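Local coordinates for xyloglucan-specific endo-beta-1,4-glucanase (Uncultured bacterium, PDB 4W88), which probably cleaves internal beta-1,4-glucosidic bonds in the backbone of xyloglucan, a branched plant cell-wall polysaccharide, at residues A119-L124 with N171-A176; Y97-T102 with M143-N148. The protein carries 1 engineered substitution. One frame throughout, in Å; residues are numbered along the deposited sequence.

Contact 1 (A119-L124 with N171-A176)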
ATOM      1  N   ALA A 119      14.827 -13.884 -13.278  1.00 22.31           N
ATOM      2  CA  ALA A 119      13.596 -14.567 -12.978  1.00 24.89           C
ATOM      3  C   ALA A 119      12.620 -13.677 -12.239  1.00 22.40           C
ATOM      4  O   ALA A 119      11.404 -13.746 -12.482  1.00 21.30           O
ATOM      5  CB  ALA A 119      13.847 -15.814 -12.128  1.00 31.20           C
ATOM      6  N   LEU A 120      13.138 -12.862 -11.323  1.00 22.13           N
ATOM      7  CA  LEU A 120      12.297 -11.910 -10.557  1.00 20.31           C
ATOM      8  C   LEU A 120      11.659 -10.821 -11.411  1.00 19.54           C
ATOM      9  O   LEU A 120      10.418 -10.606 -11.357  1.00 18.63           O
ATOM     10  CB  LEU A 120      13.083 -11.231  -9.422  1.00 20.53           C
ATOM     11  CG  LEU A 120      13.488 -12.214  -8.298  1.00 19.29           C
ATOM     12  CD1 LEU A 120      14.577 -11.629  -7.417  1.00 24.21           C
ATOM     13  CD2 LEU A 120      12.348 -12.719  -7.405  1.00 22.78           C
ATOM     14  N   CYS A 121      12.479 -10.191 -12.240  1.00 20.02           N
ATOM     15  CA  CYS A 121      12.000  -9.190 -13.125  1.00 20.01           C
ATOM     16  C   CYS A 121      10.949  -9.729 -14.107  1.00 17.02           C
ATOM     17  O   CYS A 121       9.954  -9.030 -14.405  1.00 20.33           O
ATOM     18  CB  CYS A 121      13.163  -8.539 -13.912  1.00 24.83           C
ATOM     19  SG  CYS A 121      14.058  -7.336 -12.936  1.00 27.58           S
ATOM     20  N   GLU A 122      11.234 -10.912 -14.643  1.00 19.33           N
ATOM     21  CA  GLU A 122      10.406 -11.501 -15.656  1.00 18.22           C
ATOM     22  C   GLU A 122       9.033 -11.890 -15.078  1.00 17.09           C
ATOM     23  O   GLU A 122       7.966 -11.650 -15.734  1.00 19.67           O
ATOM     24  CB  GLU A 122      11.091 -12.714 -16.299  1.00 21.05           C
ATOM     25  CG  GLU A 122      12.255 -12.266 -17.147  1.00 22.13           C
ATOM     26  CD  GLU A 122      13.157 -13.373 -17.620  1.00 19.82           C
ATOM     27  OE1 GLU A 122      12.756 -14.543 -17.719  1.00 23.28           O
ATOM     28  OE2 GLU A 122      14.289 -12.958 -18.037  1.00 24.91           O
ATOM     29  N   GLU A 123       9.061 -12.442 -13.865  1.00 18.38           N
ATOM     30  CA  GLU A 123       7.787 -12.812 -13.217  1.00 16.97           C
ATOM     31  C   GLU A 123       6.947 -11.527 -12.931  1.00 15.97           C
ATOM     32  O   GLU A 123       5.751 -11.489 -13.213  1.00 18.67           O
ATOM     33  CB  GLU A 123       7.943 -13.675 -11.967  1.00 18.23           C
ATOM     34  CG  GLU A 123       6.597 -13.988 -11.357  1.00 17.88           C
ATOM     35  CD  GLU A 123       6.513 -15.218 -10.447  1.00 17.91           C
ATOM     36  OE1 GLU A 123       5.378 -15.584 -10.055  1.00 18.62           O
ATOM     37  OE2 GLU A 123       7.571 -15.812 -10.158  1.00 19.96           O
ATOM     38  N   LEU A 124       7.576 -10.523 -12.339  1.00 16.50           N
ATOM     39  CA  LEU A 124       6.863  -9.264 -12.044  1.00 16.86           C
ATOM     40  C   LEU A 124       6.237  -8.654 -13.299  1.00 15.04           C
ATOM     41  O   LEU A 124       5.080  -8.231 -13.296  1.00 16.63           O
ATOM     42  CB  LEU A 124       7.811  -8.268 -11.389  1.00 16.54           C
ATOM     43  CG  LEU A 124       7.209  -6.954 -10.856  1.00 16.33           C
ATOM     44  CD1 LEU A 124       6.210  -7.193  -9.744  1.00 21.28           C
ATOM     45  CD2 LEU A 124       8.239  -5.964 -10.383  1.00 18.47           C
ATOM     46  N   ASN A 171      15.652  -1.398  -7.636  1.00 20.89           N
ATOM     47  CA  ASN A 171      15.605  -0.444  -8.755  1.00 20.89           C
ATOM     48  C   ASN A 171      15.312  -1.119 -10.128  1.00 20.99           C
ATOM     49  O   ASN A 171      14.522  -0.573 -10.920  1.00 23.36           O
ATOM     50  CB  ASN A 171      16.866   0.459  -8.880  1.00 20.37           C
ATOM     51  CG  ASN A 171      17.052   1.353  -7.690  1.00 21.62           C
ATOM     52  OD1 ASN A 171      16.098   1.818  -7.069  1.00 23.93           O
ATOM     53  ND2 ASN A 171      18.305   1.550  -7.315  1.00 25.68           N
ATOM     54  N   ALA A 172      15.945  -2.267 -10.375  1.00 20.80           N
ATOM     55  CA  ALA A 172      15.698  -3.026 -11.589  1.00 22.03           C
ATOM     56  C   ALA A 172      14.246  -3.513 -11.665  1.00 22.15           C
ATOM     57  O   ALA A 172      13.604  -3.434 -12.678  1.00 21.71           O
ATOM     58  CB  ALA A 172      16.642  -4.216 -11.659  1.00 23.82           C
HETATM   59  N   MSE A 173      13.709  -3.937 -10.541  1.00 19.87           N
HETATM   60  CA  MSE A 173      12.337  -4.475 -10.471  1.00 20.20           C
HETATM   61  C   MSE A 173      11.337  -3.334 -10.718  1.00 18.60           C
HETATM   62  O   MSE A 173      10.348  -3.524 -11.410  1.00 18.46           O
HETATM   63  CB  MSE A 173      12.033  -5.253  -9.154  1.00 19.36           C
HETATM   64  CG  MSE A 173      12.873  -6.533  -9.167  1.00 21.24           C
HETATM   65 SE   MSE A 173      12.516  -7.618  -7.566  1.00 21.18          SE
HETATM   66  CE  MSE A 173      10.828  -8.455  -8.150  1.00 22.01           C
ATOM     67  N   ASN A 174      11.564  -2.170 -10.097  1.00 18.17           N
ATOM     68  CA  ASN A 174      10.687  -0.979 -10.310  1.00 17.57           C
ATOM     69  C   ASN A 174      10.627  -0.691 -11.832  1.00 15.85           C
ATOM     70  O   ASN A 174       9.563  -0.391 -12.380  1.00 18.86           O
ATOM     71  CB  ASN A 174      11.183   0.256  -9.535  1.00 17.86           C
ATOM     72  CG  ASN A 174      10.824   0.214  -8.063  1.00 17.54           C
ATOM     73  OD1 ASN A 174       9.824  -0.425  -7.651  1.00 20.26           O
ATOM     74  ND2 ASN A 174      11.634   0.887  -7.249  1.00 19.05           N
ATOM     75  N   LYS A 175      11.791  -0.729 -12.498  1.00 18.41           N
ATOM     76  CA  LYS A 175      11.862  -0.459 -13.945  1.00 20.31           C
ATOM     77  C   LYS A 175      11.109  -1.475 -14.740  1.00 22.94           C
ATOM     78  O   LYS A 175      10.467  -1.134 -15.726  1.00 22.53           O
ATOM     79  CB  LYS A 175      13.306  -0.402 -14.526  1.00 26.82           C
ATOM     80  CG  LYS A 175      14.158   0.557 -13.891  1.00 32.42           C
ATOM     81  CD  LYS A 175      15.356   0.899 -14.765  1.00 59.30           C
ATOM     82  CE  LYS A 175      16.528   1.042 -13.825  1.00 60.30           C
ATOM     83  NZ  LYS A 175      17.715   1.708 -14.410  1.00 67.06           N
ATOM     84  N   ALA A 176      11.187  -2.725 -14.315  1.00 19.93           N
ATOM     85  CA  ALA A 176      10.547  -3.818 -15.040  1.00 20.64           C
ATOM     86  C   ALA A 176       9.018  -3.643 -15.002  1.00 17.80           C
ATOM     87  O   ALA A 176       8.311  -3.876 -15.958  1.00 19.28           O
ATOM     88  CB  ALA A 176      10.925  -5.124 -14.440  1.00 21.11           C
TER
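Cys121 and Met173 come nearest, CA to CA, where two helices run in the same direction, with short-segment axes 9.0 Å apart at closest and inclined by 27°. The helices, 117-134 and 164-182, are neighbours in the outer layer of a TIM barrel, the (beta/alpha)8 fold. Their contact is apolar. Met173, modelled as selenomethionine, buries more surface against the other helix than any other residue here. Its CG is anti to the carbonyl carbon (chi1 -68°), and a bend at the last torsion (chi3 80°) carries CE back to the facing helix. There CE lies 3.8 Å from Leu120 CB. Lower on the same side chain, Met173 CG lies 4.0 Å from Cys121 SG. The thiol rests against both Met173 and the small Ala172, whose CB is 4.2 Å from Cys121 SG. One turn further along helix 164-182, Ala176 allows a close approach: its CB is 4.1 Å from Cys121 CB. Leu120 also touches Leu169, and Leu124 touches Phe177, on that helix. The Leu124 side chain passes at a slant over Met173. One of its methyls, CD2, rests 4.1 Å from Met173 CB and 3.4 Å from Met173 O.

Contact 2 (Y97-T102 with M143-N148)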
ATOM      1  N   TYR A  97     -10.606   7.110  -5.830  1.00 17.51           N
ATOM      2  CA  TYR A  97      -9.209   6.892  -6.176  1.00 17.05           C
ATOM      3  C   TYR A  97      -8.846   5.503  -5.677  1.00 13.89           C
ATOM      4  O   TYR A  97      -9.246   5.109  -4.572  1.00 17.34           O
ATOM      5  CB  TYR A  97      -8.329   8.019  -5.608  1.00 16.69           C
ATOM      6  CG  TYR A  97      -8.674   9.336  -6.283  1.00 18.67           C
ATOM      7  CD1 TYR A  97      -9.776  10.140  -5.860  1.00 21.89           C
ATOM      8  CD2 TYR A  97      -8.013   9.694  -7.418  1.00 20.72           C
ATOM      9  CE1 TYR A  97     -10.140  11.246  -6.592  1.00 24.16           C
ATOM     10  CE2 TYR A  97      -8.330  10.824  -8.125  1.00 22.91           C
ATOM     11  CZ  TYR A  97      -9.385  11.583  -7.733  1.00 22.40           C
ATOM     12  OH  TYR A  97      -9.694  12.661  -8.546  1.00 28.68           O
ATOM     13  N   ILE A  98      -8.023   4.798  -6.444  1.00 15.38           N
ATOM     14  CA  ILE A  98      -7.800   3.385  -6.206  1.00 15.43           C
ATOM     15  C   ILE A  98      -6.327   3.044  -6.360  1.00 15.24           C
ATOM     16  O   ILE A  98      -5.718   3.476  -7.364  1.00 16.27           O
ATOM     17  CB  ILE A  98      -8.605   2.496  -7.182  1.00 13.78           C
ATOM     18  CG1 ILE A  98     -10.069   2.914  -7.180  1.00 17.18           C
ATOM     19  CG2 ILE A  98      -8.441   1.015  -6.817  1.00 18.28           C
ATOM     20  CD1 ILE A  98     -10.877   2.389  -8.359  1.00 18.95           C
ATOM     21  N   ILE A  99      -5.816   2.215  -5.486  1.00 14.98           N
ATOM     22  CA  ILE A  99      -4.541   1.575  -5.725  1.00 14.62           C
ATOM     23  C   ILE A  99      -4.722   0.094  -5.748  1.00 14.66           C
ATOM     24  O   ILE A  99      -5.216  -0.475  -4.812  1.00 16.76           O
ATOM     25  CB  ILE A  99      -3.464   1.950  -4.676  1.00 15.28           C
ATOM     26  CG1 ILE A  99      -3.182   3.458  -4.674  1.00 17.34           C
ATOM     27  CG2 ILE A  99      -2.224   1.092  -4.827  1.00 17.36           C
ATOM     28  CD1 ILE A  99      -2.276   3.875  -3.494  1.00 16.96           C
ATOM     29  N   LEU A 100      -4.276  -0.505  -6.846  1.00 14.26           N
ATOM     30  CA  LEU A 100      -4.140  -1.961  -6.986  1.00 15.30           C
ATOM     31  C   LEU A 100      -2.649  -2.340  -6.846  1.00 16.31           C
ATOM     32  O   LEU A 100      -1.816  -1.803  -7.578  1.00 15.26           O
ATOM     33  CB  LEU A 100      -4.572  -2.410  -8.370  1.00 15.82           C
ATOM     34  CG  LEU A 100      -4.485  -3.890  -8.676  1.00 15.31           C
ATOM     35  CD1 LEU A 100      -5.339  -4.740  -7.747  1.00 19.11           C
ATOM     36  CD2 LEU A 100      -4.818  -4.092 -10.168  1.00 19.16           C
ATOM     37  N   ASP A 101      -2.317  -3.225  -5.900  1.00 15.55           N
ATOM     38  CA  ASP A 101      -0.955  -3.690  -5.785  1.00 14.83           C
ATOM     39  C   ASP A 101      -0.783  -5.173  -6.125  1.00 15.28           C
ATOM     40  O   ASP A 101      -1.762  -5.854  -6.470  1.00 16.05           O
ATOM     41  CB  ASP A 101      -0.355  -3.362  -4.410  1.00 15.56           C
ATOM     42  CG  ASP A 101      -0.688  -4.347  -3.281  1.00 14.04           C
ATOM     43  OD1 ASP A 101      -1.282  -5.384  -3.510  1.00 14.72           O
ATOM     44  OD2 ASP A 101      -0.204  -4.021  -2.100  1.00 16.27           O
ATOM     45  N   THR A 102       0.466  -5.644  -6.057  1.00 14.23           N
ATOM     46  CA  THR A 102       0.730  -7.048  -5.710  1.00 14.58           C
ATOM     47  C   THR A 102       1.196  -7.006  -4.242  1.00 16.27           C
ATOM     48  O   THR A 102       1.822  -6.025  -3.801  1.00 15.60           O
ATOM     49  CB  THR A 102       1.777  -7.719  -6.612  1.00 14.22           C
ATOM     50  OG1 THR A 102       3.139  -7.272  -6.326  1.00 15.86           O
ATOM     51  CG2 THR A 102       1.458  -7.573  -8.064  1.00 17.99           C
HETATM   52  N   MSE A 143      -4.607   3.675  -9.910  1.00 17.53           N
HETATM   53  CA  MSE A 143      -3.160   3.691  -9.870  1.00 16.83           C
HETATM   54  C   MSE A 143      -2.681   2.300  -9.545  1.00 14.15           C
HETATM   55  O   MSE A 143      -3.435   1.485  -8.927  1.00 15.50           O
HETATM   56  CB  MSE A 143      -2.772   4.656  -8.764  1.00 16.96           C
HETATM   57  CG  MSE A 143      -3.375   6.034  -8.969  1.00 17.76           C
HETATM   58 SE   MSE A 143      -2.766   7.346  -7.624  1.00 20.06          SE
HETATM   59  CE  MSE A 143      -3.926   6.898  -6.147  1.00 26.58           C
ATOM     60  N   PHE A 144      -1.485   1.959 -10.028  1.00 14.40           N
ATOM     61  CA  PHE A 144      -0.887   0.656  -9.797  1.00 13.89           C
ATOM     62  C   PHE A 144       0.352   0.833  -8.915  1.00 13.72           C
ATOM     63  O   PHE A 144       1.191   1.709  -9.167  1.00 16.82           O
ATOM     64  CB  PHE A 144      -0.415  -0.007 -11.102  1.00 15.25           C
ATOM     65  CG  PHE A 144      -1.481  -0.292 -12.136  1.00 14.21           C
ATOM     66  CD1 PHE A 144      -2.850  -0.480 -11.844  1.00 17.56           C
ATOM     67  CD2 PHE A 144      -1.064  -0.508 -13.466  1.00 16.84           C
ATOM     68  CE1 PHE A 144      -3.766  -0.746 -12.857  1.00 18.29           C
ATOM     69  CE2 PHE A 144      -1.965  -0.839 -14.437  1.00 15.41           C
ATOM     70  CZ  PHE A 144      -3.317  -0.964 -14.134  1.00 17.31           C
ATOM     71  N   GLU A 145       0.473  -0.059  -7.926  1.00 15.38           N
ATOM     72  CA  GLU A 145       1.635  -0.112  -7.035  1.00 14.80           C
ATOM     73  C   GLU A 145       2.299  -1.472  -7.216  1.00 16.85           C
ATOM     74  O   GLU A 145       1.734  -2.535  -6.953  1.00 14.95           O
ATOM     75  CB  GLU A 145       1.184   0.141  -5.581  1.00 15.40           C
ATOM     76  CG  GLU A 145       2.331   0.111  -4.533  1.00 15.95           C
ATOM     77  CD  GLU A 145       1.819   0.459  -3.115  1.00 14.16           C
ATOM     78  OE1 GLU A 145       0.571   0.532  -2.967  1.00 19.48           O
ATOM     79  OE2 GLU A 145       2.663   0.606  -2.168  1.00 17.59           O
ATOM     80  N   GLY A 146       3.501  -1.444  -7.813  1.00 15.00           N
ATOM     81  CA  GLY A 146       4.074  -2.657  -8.391  1.00 16.04           C
ATOM     82  C   GLY A 146       4.321  -3.814  -7.416  1.00 15.14           C
ATOM     83  O   GLY A 146       4.034  -4.972  -7.747  1.00 15.73           O
HETATM   84  N   MSE A 147       4.777  -3.450  -6.204  1.00 15.67           N
HETATM   85  CA  MSE A 147       5.199  -4.410  -5.183  1.00 16.12           C
HETATM   86  C   MSE A 147       4.808  -3.873  -3.830  1.00 16.33           C
HETATM   87  O   MSE A 147       4.631  -2.653  -3.639  1.00 16.10           O
HETATM   88  CB  MSE A 147       6.740  -4.645  -5.192  1.00 15.78           C
HETATM   89  CG  MSE A 147       7.211  -5.098  -6.562  1.00 15.70           C
HETATM   90 SE   MSE A 147       9.174  -5.379  -6.529  1.00 18.58          SE
HETATM   91  CE  MSE A 147       9.747  -3.539  -6.804  1.00 19.20           C
ATOM     92  N   ASN A 148       4.764  -4.801  -2.868  1.00 14.96           N
ATOM     93  CA  ASN A 148       4.504  -4.470  -1.452  1.00 15.26           C
ATOM     94  C   ASN A 148       5.620  -5.017  -0.594  1.00 15.28           C
ATOM     95  O   ASN A 148       5.858  -6.241  -0.567  1.00 17.02           O
ATOM     96  CB  ASN A 148       3.211  -5.079  -0.973  1.00 14.68           C
ATOM     97  CG  ASN A 148       2.879  -4.667   0.445  1.00 14.35           C
ATOM     98  OD1 ASN A 148       2.611  -3.483   0.685  1.00 15.11           O
ATOM     99  ND2 ASN A 148       3.051  -5.600   1.386  1.00 16.70           N
TER
HETATM  100  O   HOH W   1       4.613  -7.576  -3.771  1.00 16.81           O
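The Phe144 ring meets the foot of Leu100 obliquely, with Leu100 CB 4.3 Å from ring atom CD1. Both residues point to the helix layer, where the Trp128 ring meets the phenyl at about 35° and Phe177 and Val181 also pack on it. Ile99, Asp101, Met143 and Glu145 point to the barrel interior. The flat polar groups are pinned mainly from outside: Glu145 OE1 by Arg59 and OE2 by His200 and Thr270, Asp101 by His103 and Val62 N, and Asn148 OD1 by Arg59 NH2. With CG anti to the backbone N, the extended Glu145 crosses Ile99 at a slant, OE1 3.4 Å from Ile99 CG2. The Asp101 carboxylate plane is turned 47° from the Asn148 amide. Met143 CE, carried by a bent chain, reaches Ile99 CG1.

The strands are parallel. Met143 N donates to Ile98 O, Leu100 N to Met143 O (3.0 Å, nearly straight), and Glu145 N to Leu100 O (2.9 Å). The final backbone bond, Thr102 N to Glu145 O, is weak. Beyond it Thr102 OG1 sits between the backbone N and the carbonyl carbon (chi1 74°), which turns it to donate over 2.8 Å to Gly146 O, also bonded by Trp128 NE1. Thr102 OG1 accepts from a water that in turn accepts from Asn148 N. A valine at Thr102 would probably leave Gly146 O with one donor fewer and deprive the water of its acceptor. These are strands three and four of the TIM barrel, whose C-terminal ends carry the active site; Asn148 ND2 bonds the bound Tris there.

How the contacts relate
The two contacts belong to successive layers of one barrel. Helix 117-134 connects strand 97-101 to strand 142-145, a beta-alpha-beta crossover, so the segments alternate along the chain. The contact centres are 15 Å apart. Met147 joins them: its side chain leaves the strand pair and enters the helix layer, where CE lies 3.7 Å from Met173 CB and 3.2 Å from Asn174 OD1. Leu124 CD1 packs nearby, 3.9 Å from Met147 CG. Contact 2 leads to the pocket. The side chain of Asn148 is about 3 Å from Tris and about 6 Å from a bound glucose unit, and Glu149, next in sequence, lines the glycan site. Contact 1 lies farther from the chain centre, 18 against 7 Å.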